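PDB 4ZOH: putative oxidoreductase molybdopterin-binding subunit from Sulfolobus tokodaii, which binds molybdopterin cytosine dinucleotide and probably serves as the large catalytic subunit of an oxidoreductase of the xanthine dehydrogenase and aldehyde oxidase family. Local coordinates for residues G137-A143 against I312-I316; R159-S163 against F636-I641; K500-L505 against E550-A556. One frame throughout, in Å; residues are numbered along the deposited sequence.

Contact 1 (G137-A143 against I312-I316)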
loop_
_atom_site.group_PDB
_atom_site.type_symbol
_atom_site.label_atom_id
_atom_site.label_comp_id
_atom_site.label_asym_id
_atom_site.label_seq_id
_atom_site.Cartn_x
_atom_site.Cartn_y
_atom_site.Cartn_z
ATOM N N GLY A 137 7.598 3.422 -55.154
ATOM C CA GLY A 137 7.734 4.861 -55.227
ATOM C C GLY A 137 8.746 5.260 -56.270
ATOM O O GLY A 137 9.601 4.423 -56.701
ATOM N N GLY A 138 8.646 6.543 -56.669
ATOM C CA GLY A 138 9.519 7.111 -57.697
ATOM C C GLY A 138 9.358 6.318 -58.980
ATOM O O GLY A 138 8.247 5.979 -59.336
ATOM N N ASP A 139 10.463 5.968 -59.631
ATOM C CA ASP A 139 10.432 5.365 -60.973
ATOM C C ASP A 139 11.458 4.259 -61.012
ATOM O O ASP A 139 12.595 4.463 -61.482
ATOM C CB ASP A 139 10.751 6.457 -62.027
ATOM C CG ASP A 139 10.623 5.951 -63.505
ATOM O OD1 ASP A 139 10.594 4.718 -63.794
ATOM O OD2 ASP A 139 10.580 6.827 -64.385
ATOM N N VAL A 140 11.084 3.097 -60.519
ATOM C CA VAL A 140 12.033 1.969 -60.324
ATOM C C VAL A 140 12.549 1.428 -61.641
ATOM O O VAL A 140 13.696 0.927 -61.720
ATOM C CB VAL A 140 11.467 0.808 -59.424
ATOM C CG1 VAL A 140 10.361 0.024 -60.132
ATOM C CG2 VAL A 140 12.551 -0.182 -59.022
ATOM N N GLU A 141 11.698 1.528 -62.679
ATOM C CA GLU A 141 12.040 1.014 -64.009
ATOM C C GLU A 141 13.217 1.744 -64.647
ATOM O O GLU A 141 14.141 1.113 -65.184
ATOM C CB GLU A 141 10.810 1.084 -64.915
ATOM C CG GLU A 141 10.102 -0.239 -65.224
ATOM C CD GLU A 141 10.203 -1.324 -64.173
ATOM O OE1 GLU A 141 11.173 -2.133 -64.238
ATOM O OE2 GLU A 141 9.282 -1.400 -63.315
ATOM N N LYS A 142 13.129 3.066 -64.569
ATOM C CA LYS A 142 14.148 4.001 -64.945
ATOM C C LYS A 142 15.455 3.787 -64.177
ATOM O O LYS A 142 16.553 3.884 -64.785
ATOM C CB LYS A 142 13.608 5.424 -64.707
ATOM C CG LYS A 142 14.609 6.545 -64.936
ATOM C CD LYS A 142 13.952 7.897 -64.745
ATOM C CE LYS A 142 14.850 9.011 -65.288
ATOM N NZ LYS A 142 15.462 9.786 -64.188
ATOM N N ALA A 143 15.344 3.519 -62.858
ATOM C CA ALA A 143 16.508 3.202 -62.043
ATOM C C ALA A 143 17.221 1.985 -62.538
ATOM O O ALA A 143 18.439 1.994 -62.630
ATOM C CB ALA A 143 16.136 2.993 -60.546
ATOM N N ILE A 312 16.049 7.051 -56.766
ATOM C CA ILE A 312 15.105 7.546 -57.808
ATOM C C ILE A 312 13.844 6.683 -57.895
ATOM O O ILE A 312 12.792 7.222 -58.097
ATOM C CB ILE A 312 15.768 7.960 -59.166
ATOM C CG1 ILE A 312 16.324 6.752 -59.926
ATOM C CG2 ILE A 312 16.867 9.015 -58.963
ATOM C CD1 ILE A 312 15.387 6.335 -61.034
ATOM N N GLY A 313 13.960 5.373 -57.713
ATOM C CA GLY A 313 12.759 4.548 -57.529
ATOM C C GLY A 313 12.976 3.319 -56.660
ATOM O O GLY A 313 14.097 2.828 -56.564
ATOM N N ALA A 314 11.906 2.798 -56.057
ATOM C CA ALA A 314 12.003 1.500 -55.358
ATOM C C ALA A 314 10.697 0.713 -55.439
ATOM O O ALA A 314 9.625 1.282 -55.524
ATOM C CB ALA A 314 12.375 1.729 -53.878
ATOM N N ASP A 315 10.799 -0.571 -55.274
ATOM C CA ASP A 315 9.673 -1.437 -55.380
ATOM C C ASP A 315 9.915 -2.571 -54.378
ATOM O O ASP A 315 10.691 -3.449 -54.679
ATOM C CB ASP A 315 9.578 -1.982 -56.843
ATOM C CG ASP A 315 8.345 -2.932 -57.078
ATOM O OD1 ASP A 315 7.783 -3.493 -56.101
ATOM O OD2 ASP A 315 7.936 -3.122 -58.254
ATOM N N ILE A 316 9.246 -2.549 -53.205
ATOM C CA ILE A 316 9.500 -3.561 -52.121
ATOM C C ILE A 316 8.237 -4.315 -51.777
ATOM O O ILE A 316 7.210 -3.741 -51.495
ATOM C CB ILE A 316 10.037 -2.901 -50.799
ATOM C CG1 ILE A 316 11.311 -2.061 -51.128
ATOM C CG2 ILE A 316 10.324 -3.973 -49.723
ATOM C CD1 ILE A 316 12.556 -2.888 -51.382
#
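Gly-137 and Ala-314 form an antiparallel hydrogen-bonded pair that joins the end of strand 129-138 to the start of strand 313-321. Gly-137 N gives its hydrogen to Ala-314 O at 3.0 Å, and Ala-314 N returns one to Gly-137 O at 2.9 Å. One step on, Gly-138 and Gly-313 make a non-hydrogen-bonded pair, and Asp-139 N then reaches back to Ile-312 O at 3.1 Å. That same oxygen is approached by Gly-138 CA in a CA-H...O contact. Neither glycine position has room for a side chain: a CB on Gly-138 would run into Ile-312 O, and one on Gly-313 into the backbone at Val-140 N. Gly-138 also has a positive phi of 59°, which turns the chain out of the sheet.

The turn leads straight into helix 140-145. Asp-139 is its N-cap, and its OD1 takes the hydrogen of Lys-142 N from above the carboxylate plane, at 3.1 Å.

Apolar contacts follow from the helix lying beside the strand. In Ile-312, chi1 of 69° sets CG1 between the backbone N and the carbonyl carbon, and chi2 near 101° then turns CD1 in against the first turn of the helix, where it meets Ala-143 CB at 3.5 Å, a tight approach, and Lys-142 CG at 4.0 Å. Replacing Ile-312 by an alanine would probably open a gap beside Ala-143 and leave the first helical turn less firmly seated. Farther along, Val-140 CG1 touches Asp-315 CB at 3.9 Å, while the Asp-315 carboxylate turns to a salt bridge with Arg-134.

Backbone bonds thus fix the edge strand, the cap satisfies an amide of the first turn, and one isoleucine methyl fills the angle between helix and sheet.

Contact 2 (R159-S163 against F636-I641)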
loop_
_atom_site.group_PDB
_atom_site.type_symbol
_atom_site.label_atom_id
_atom_site.label_comp_id
_atom_site.label_asym_id
_atom_site.label_seq_id
_atom_site.Cartn_x
_atom_site.Cartn_y
_atom_site.Cartn_z
ATOM N N ARG A 159 16.044 -11.881 -34.745
ATOM C CA ARG A 159 15.190 -11.647 -33.559
ATOM C C ARG A 159 16.052 -11.288 -32.296
ATOM O O ARG A 159 17.015 -11.954 -32.020
ATOM C CB ARG A 159 14.473 -12.923 -33.266
ATOM C CG ARG A 159 13.238 -12.740 -32.417
ATOM C CD ARG A 159 12.436 -14.068 -32.474
ATOM N NE ARG A 159 11.080 -13.913 -31.960
ATOM C CZ ARG A 159 10.092 -13.329 -32.608
ATOM N NH1 ARG A 159 8.895 -13.195 -32.013
ATOM N NH2 ARG A 159 10.273 -12.837 -33.826
ATOM N N VAL A 160 15.633 -10.312 -31.518
ATOM C CA VAL A 160 16.303 -10.080 -30.213
ATOM C C VAL A 160 15.223 -9.990 -29.119
ATOM O O VAL A 160 14.035 -9.979 -29.445
ATOM C CB VAL A 160 17.118 -8.747 -30.242
ATOM C CG1 VAL A 160 18.313 -8.843 -31.233
ATOM C CG2 VAL A 160 16.192 -7.601 -30.599
ATOM N N ILE A 161 15.643 -9.881 -27.844
ATOM C CA ILE A 161 14.718 -9.794 -26.745
ATOM C C ILE A 161 15.049 -8.579 -25.864
ATOM O O ILE A 161 16.184 -8.458 -25.389
ATOM C CB ILE A 161 14.789 -11.084 -25.930
ATOM C CG1 ILE A 161 14.435 -12.289 -26.846
ATOM C CG2 ILE A 161 13.817 -11.028 -24.731
ATOM C CD1 ILE A 161 14.832 -13.642 -26.221
ATOM N N ALA A 162 14.064 -7.698 -25.680
ATOM C CA ALA A 162 14.180 -6.462 -24.951
ATOM C C ALA A 162 14.953 -6.588 -23.624
ATOM O O ALA A 162 15.873 -5.799 -23.380
ATOM C CB ALA A 162 12.821 -5.838 -24.769
ATOM N N SER A 163 14.657 -7.644 -22.847
ATOM C CA SER A 163 15.370 -7.966 -21.614
ATOM C C SER A 163 15.545 -6.756 -20.638
ATOM O O SER A 163 16.646 -6.576 -20.127
ATOM C CB SER A 163 16.748 -8.576 -21.930
ATOM O OG SER A 163 16.691 -9.501 -22.976
ATOM N N PHE A 636 20.101 -14.933 -18.653
ATOM C CA PHE A 636 21.153 -13.942 -18.908
ATOM C C PHE A 636 22.539 -14.529 -19.146
ATOM O O PHE A 636 23.414 -13.802 -19.592
ATOM C CB PHE A 636 21.209 -12.846 -17.848
ATOM C CG PHE A 636 20.162 -11.812 -18.004
ATOM C CD1 PHE A 636 20.021 -11.122 -19.199
ATOM C CD2 PHE A 636 19.275 -11.542 -16.936
ATOM C CE1 PHE A 636 19.039 -10.135 -19.332
ATOM C CE2 PHE A 636 18.321 -10.544 -17.058
ATOM C CZ PHE A 636 18.194 -9.822 -18.254
ATOM N N GLN A 637 22.719 -15.824 -18.911
ATOM C CA GLN A 637 23.953 -16.517 -19.357
ATOM C C GLN A 637 23.832 -16.757 -20.840
ATOM O O GLN A 637 24.679 -16.265 -21.543
ATOM C CB GLN A 637 24.211 -17.805 -18.556
ATOM C CG GLN A 637 25.231 -18.776 -19.128
ATOM C CD GLN A 637 25.105 -20.143 -18.465
ATOM O OE1 GLN A 637 25.670 -20.396 -17.414
ATOM N NE2 GLN A 637 24.329 -21.026 -19.073
ATOM N N ASP A 638 22.752 -17.417 -21.327
ATOM C CA ASP A 638 22.643 -17.770 -22.766
ATOM C C ASP A 638 22.113 -16.658 -23.690
ATOM O O ASP A 638 22.258 -16.734 -24.904
ATOM C CB ASP A 638 21.804 -19.047 -23.005
ATOM C CG ASP A 638 22.163 -20.164 -22.085
ATOM O OD1 ASP A 638 23.354 -20.347 -21.769
ATOM O OD2 ASP A 638 21.237 -20.874 -21.646
ATOM N N TYR A 639 21.439 -15.648 -23.136
ATOM C CA TYR A 639 21.079 -14.454 -23.906
ATOM C C TYR A 639 21.995 -13.315 -23.441
ATOM O O TYR A 639 21.728 -12.683 -22.431
ATOM C CB TYR A 639 19.601 -14.073 -23.774
ATOM C CG TYR A 639 19.252 -12.996 -24.766
ATOM C CD1 TYR A 639 18.946 -13.316 -26.078
ATOM C CD2 TYR A 639 19.265 -11.660 -24.393
ATOM C CE1 TYR A 639 18.645 -12.310 -27.007
ATOM C CE2 TYR A 639 18.990 -10.668 -25.297
ATOM C CZ TYR A 639 18.703 -11.011 -26.624
ATOM O OH TYR A 639 18.431 -9.990 -27.491
ATOM N N PRO A 640 23.103 -13.082 -24.165
ATOM C CA PRO A 640 24.238 -12.338 -23.564
ATOM C C PRO A 640 24.117 -10.834 -23.667
ATOM O O PRO A 640 24.820 -10.212 -24.510
ATOM C CB PRO A 640 25.432 -12.837 -24.406
ATOM C CG PRO A 640 24.825 -13.060 -25.756
ATOM C CD PRO A 640 23.450 -13.625 -25.506
ATOM N N ILE A 641 23.290 -10.198 -22.827
ATOM C CA ILE A 641 23.296 -8.731 -22.890
ATOM C C ILE A 641 24.705 -8.258 -22.369
ATOM O O ILE A 641 25.310 -8.961 -21.553
ATOM C CB ILE A 641 22.103 -8.089 -22.139
ATOM C CG1 ILE A 641 22.207 -8.179 -20.601
ATOM C CG2 ILE A 641 20.820 -8.751 -22.642
ATOM C CD1 ILE A 641 21.253 -7.158 -19.909
#
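Tyr-639 points its ring at the end of strand 149-161, and its hydroxyl meets the backbone there: Ile-161 N donates to Tyr-639 OH at 2.8 Å in a nearly straight bond of 172°. With CG anti to the backbone N (chi1 -170°), the tyrosine side chain is carried out of its loop and across to the strand. The oxygen also lies against Val-160 CB, 3.3 Å away, and has a weak hydrogen bond to Glu-621.

Ile-161 comes over one face of this ring. Its CB stands 4.3 Å from the centroid of the Tyr-639 ring, offset toward the rim on the hydroxyl side, in a CH-pi contact. Farther down the same isoleucine, CD1 approaches CE1 and CD1 of Tyr-639, so that the aliphatic chain follows that side of the ring.

Ser-163 lies near the CE2 side, its OG 3.5 Å from Tyr-639 CE2 in an oblique approach. The hydroxyl is turned back to the last residue of the strand, giving its hydrogen to Ile-161 O at 2.7 Å from above the carbonyl plane. Its CB, meanwhile, meets Phe-636 CE1 at 3.8 Å, at the edge of that ring and near its plane, and Ile-641 CG2 at 4.1 Å. Phe-636 in turn packs edge-to-face with Phe-249 of helix 245-251.

All the touching residues are buried. The loop 636-641, from the second cofactor-binding region, is thereby pinned to the end of an edge strand of the first, beside other protein chains of the assembly and with the Ile-641 side chain about 8 Å from a bound iron-sulfur cluster. The buried amide of Ile-161 is satisfied by the Tyr-639 hydroxyl, and its carbonyl is shared between the Ser-163 hydroxyl and a basic side chain of a neighbouring protein chain.

Contact 3 (K500-L505 against E550-A556)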
loop_
_atom_site.group_PDB
_atom_site.type_symbol
_atom_site.label_atom_id
_atom_site.label_comp_id
_atom_site.label_asym_id
_atom_site.label_seq_id
_atom_site.Cartn_x
_atom_site.Cartn_y
_atom_site.Cartn_z
ATOM N N LYS A 500 -0.634 28.739 -19.774
ATOM C CA LYS A 500 -2.004 29.000 -19.265
ATOM C C LYS A 500 -1.959 29.448 -17.813
ATOM O O LYS A 500 -2.640 30.412 -17.447
ATOM C CB LYS A 500 -2.925 27.779 -19.355
ATOM C CG LYS A 500 -3.400 27.399 -20.748
ATOM C CD LYS A 500 -4.854 26.923 -20.655
ATOM C CE LYS A 500 -5.243 26.000 -21.797
ATOM N NZ LYS A 500 -4.962 24.592 -21.412
ATOM N N LEU A 501 -1.148 28.758 -16.999
ATOM C CA LEU A 501 -0.990 29.132 -15.601
ATOM C C LEU A 501 -0.427 30.554 -15.457
ATOM O O LEU A 501 -0.913 31.319 -14.646
ATOM C CB LEU A 501 -0.146 28.116 -14.770
ATOM C CG LEU A 501 0.098 28.620 -13.344
ATOM C CD1 LEU A 501 -1.200 28.840 -12.537
ATOM C CD2 LEU A 501 1.069 27.731 -12.603
ATOM N N LYS A 502 0.606 30.867 -16.227
ATOM C CA LYS A 502 1.254 32.185 -16.157
ATOM C C LYS A 502 0.257 33.301 -16.574
ATOM O O LYS A 502 0.122 34.313 -15.876
ATOM C CB LYS A 502 2.479 32.182 -17.076
ATOM C CG LYS A 502 3.400 33.398 -16.941
ATOM C CD LYS A 502 4.319 33.494 -18.138
ATOM C CE LYS A 502 5.105 34.794 -18.110
ATOM N NZ LYS A 502 5.744 35.030 -19.434
ATOM N N ASP A 503 -0.432 33.080 -17.696
ATOM C CA ASP A 503 -1.498 33.968 -18.152
ATOM C C ASP A 503 -2.549 34.207 -17.099
ATOM O O ASP A 503 -3.047 35.346 -16.961
ATOM C CB ASP A 503 -2.194 33.446 -19.422
ATOM C CG ASP A 503 -1.269 33.379 -20.601
ATOM O OD1 ASP A 503 -1.593 32.641 -21.582
ATOM O OD2 ASP A 503 -0.192 34.035 -20.527
ATOM N N LYS A 504 -2.888 33.152 -16.352
ATOM C CA LYS A 504 -3.893 33.286 -15.286
ATOM C C LYS A 504 -3.340 34.050 -14.105
ATOM O O LYS A 504 -4.061 34.855 -13.493
ATOM C CB LYS A 504 -4.457 31.931 -14.876
ATOM C CG LYS A 504 -5.891 31.961 -14.341
ATOM C CD LYS A 504 -6.626 30.667 -14.719
ATOM C CE LYS A 504 -5.784 29.427 -14.371
ATOM N NZ LYS A 504 -5.549 28.496 -15.506
ATOM N N LEU A 505 -2.073 33.811 -13.763
ATOM C CA LEU A 505 -1.455 34.500 -12.625
ATOM C C LEU A 505 -1.391 36.019 -12.950
ATOM O O LEU A 505 -1.612 36.861 -12.050
ATOM C CB LEU A 505 -0.031 33.979 -12.348
ATOM C CG LEU A 505 0.269 32.588 -11.745
ATOM C CD1 LEU A 505 1.774 32.314 -11.755
ATOM C CD2 LEU A 505 -0.269 32.525 -10.333
ATOM N N GLU A 550 -11.393 31.700 -8.144
ATOM C CA GLU A 550 -10.694 31.499 -9.394
ATOM C C GLU A 550 -9.662 30.344 -9.261
ATOM O O GLU A 550 -8.725 30.420 -8.466
ATOM C CB GLU A 550 -9.975 32.791 -9.738
ATOM C CG GLU A 550 -10.752 33.698 -10.666
ATOM C CD GLU A 550 -10.534 33.263 -12.089
ATOM O OE1 GLU A 550 -9.363 33.364 -12.572
ATOM O OE2 GLU A 550 -11.520 32.770 -12.691
ATOM N N SER A 551 -9.835 29.288 -10.037
ATOM C CA SER A 551 -9.000 28.118 -9.910
ATOM C C SER A 551 -7.649 28.272 -10.643
ATOM O O SER A 551 -7.616 28.705 -11.790
ATOM C CB SER A 551 -9.696 26.879 -10.472
ATOM O OG SER A 551 -8.762 25.800 -10.496
ATOM N N LEU A 552 -6.575 27.817 -9.996
ATOM C CA LEU A 552 -5.232 27.773 -10.577
ATOM C C LEU A 552 -4.817 26.296 -10.785
ATOM O O LEU A 552 -3.756 25.841 -10.342
ATOM C CB LEU A 552 -4.251 28.486 -9.617
ATOM C CG LEU A 552 -4.419 30.017 -9.445
ATOM C CD1 LEU A 552 -3.381 30.537 -8.425
ATOM C CD2 LEU A 552 -4.253 30.723 -10.806
ATOM N N ASP A 553 -5.709 25.531 -11.379
ATOM C CA ASP A 553 -5.440 24.132 -11.713
ATOM C C ASP A 553 -5.801 24.085 -13.184
ATOM O O ASP A 553 -6.932 24.319 -13.526
ATOM C CB ASP A 553 -6.354 23.188 -10.879
ATOM C CG ASP A 553 -5.914 21.716 -10.953
ATOM O OD1 ASP A 553 -5.569 21.189 -12.052
ATOM O OD2 ASP A 553 -5.830 21.085 -9.884
ATOM N N THR A 554 -4.856 23.789 -14.059
ATOM C CA THR A 554 -5.166 23.842 -15.465
ATOM C C THR A 554 -4.611 22.676 -16.249
ATOM O O THR A 554 -3.582 22.147 -15.887
ATOM C CB THR A 554 -4.855 25.236 -16.106
ATOM O OG1 THR A 554 -5.532 25.298 -17.379
ATOM C CG2 THR A 554 -3.375 25.491 -16.268
ATOM N N THR A 555 -5.341 22.241 -17.259
ATOM C CA THR A 555 -4.981 21.065 -18.033
ATOM C C THR A 555 -4.912 21.458 -19.487
ATOM O O THR A 555 -5.818 22.109 -19.999
ATOM C CB THR A 555 -6.015 19.911 -17.807
ATOM O OG1 THR A 555 -5.949 19.497 -16.433
ATOM C CG2 THR A 555 -5.720 18.713 -18.676
ATOM N N ALA A 556 -3.844 21.083 -20.163
ATOM C CA ALA A 556 -3.695 21.412 -21.583
ATOM C C ALA A 556 -3.583 20.106 -22.330
ATOM O O ALA A 556 -3.042 19.150 -21.840
ATOM C CB ALA A 556 -2.456 22.253 -21.816
#
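Lys-500 opens the contact by running its side chain over Thr-554 to the backbone beyond. Its CD passes 3.7 Å from Thr-554 OG1, and bends at chi2 and chi4 bring NZ to Thr-555 O at 3.0 Å, a weak hydrogen bond, beside Ala-556. Leu-501 follows on the buried side: CD1 meets Leu-552 CD2 at 4.0 Å with the two side chains crossing at about a right angle, while Ile-425 and Val-427 of strand 420-427 also pack on Leu-501.

One turn later, Lys-504 lies along the strand, its chain running antiparallel to those of Leu-552 and Thr-554. Its CE comes within 3.2 Å of Ser-551 O and its NZ within 3.4 Å of Thr-554 CB, whereas Glu-550 OE1 is too far for an ion pair with NZ. Leu-505 ends the run, touching Leu-552 CD1 with CD2 at 4.2 Å; Phe-538 and Ile-541 of helix 538-547 pack on it too.

Ser-551 OG is hydrogen-bonded to Glu-476 of the second subunit. The helix segment 500-505 and strand segment 553-556 run at 142°, their axes 9.1 Å apart: a helix roughly antiparallel, though tilted, against the strand outermost in this chain's mixed sheet, the alpha/beta layering of this molybdopterin-binding domain.

Following the chain from the N terminus, 137-143 comes first, and 159-163 opens contact 2 before contact 1 closes at 312-316, so these two cross. Both reach the same five-stranded sheet, whose outermost strands within this chain are 129-138 and 149-161, yet their centres lie about 38 Å apart. Contact 2 does not close until 636-641, joining the first cofactor-binding region to the second across 472 residues. Contact 3 is nested inside that long loop and closes a short one of its own, binding helix 486-512 to strand 553-559 within the second region. Its centre lies about 47 Å from that of contact 2, on the opposite side of the chain's centre.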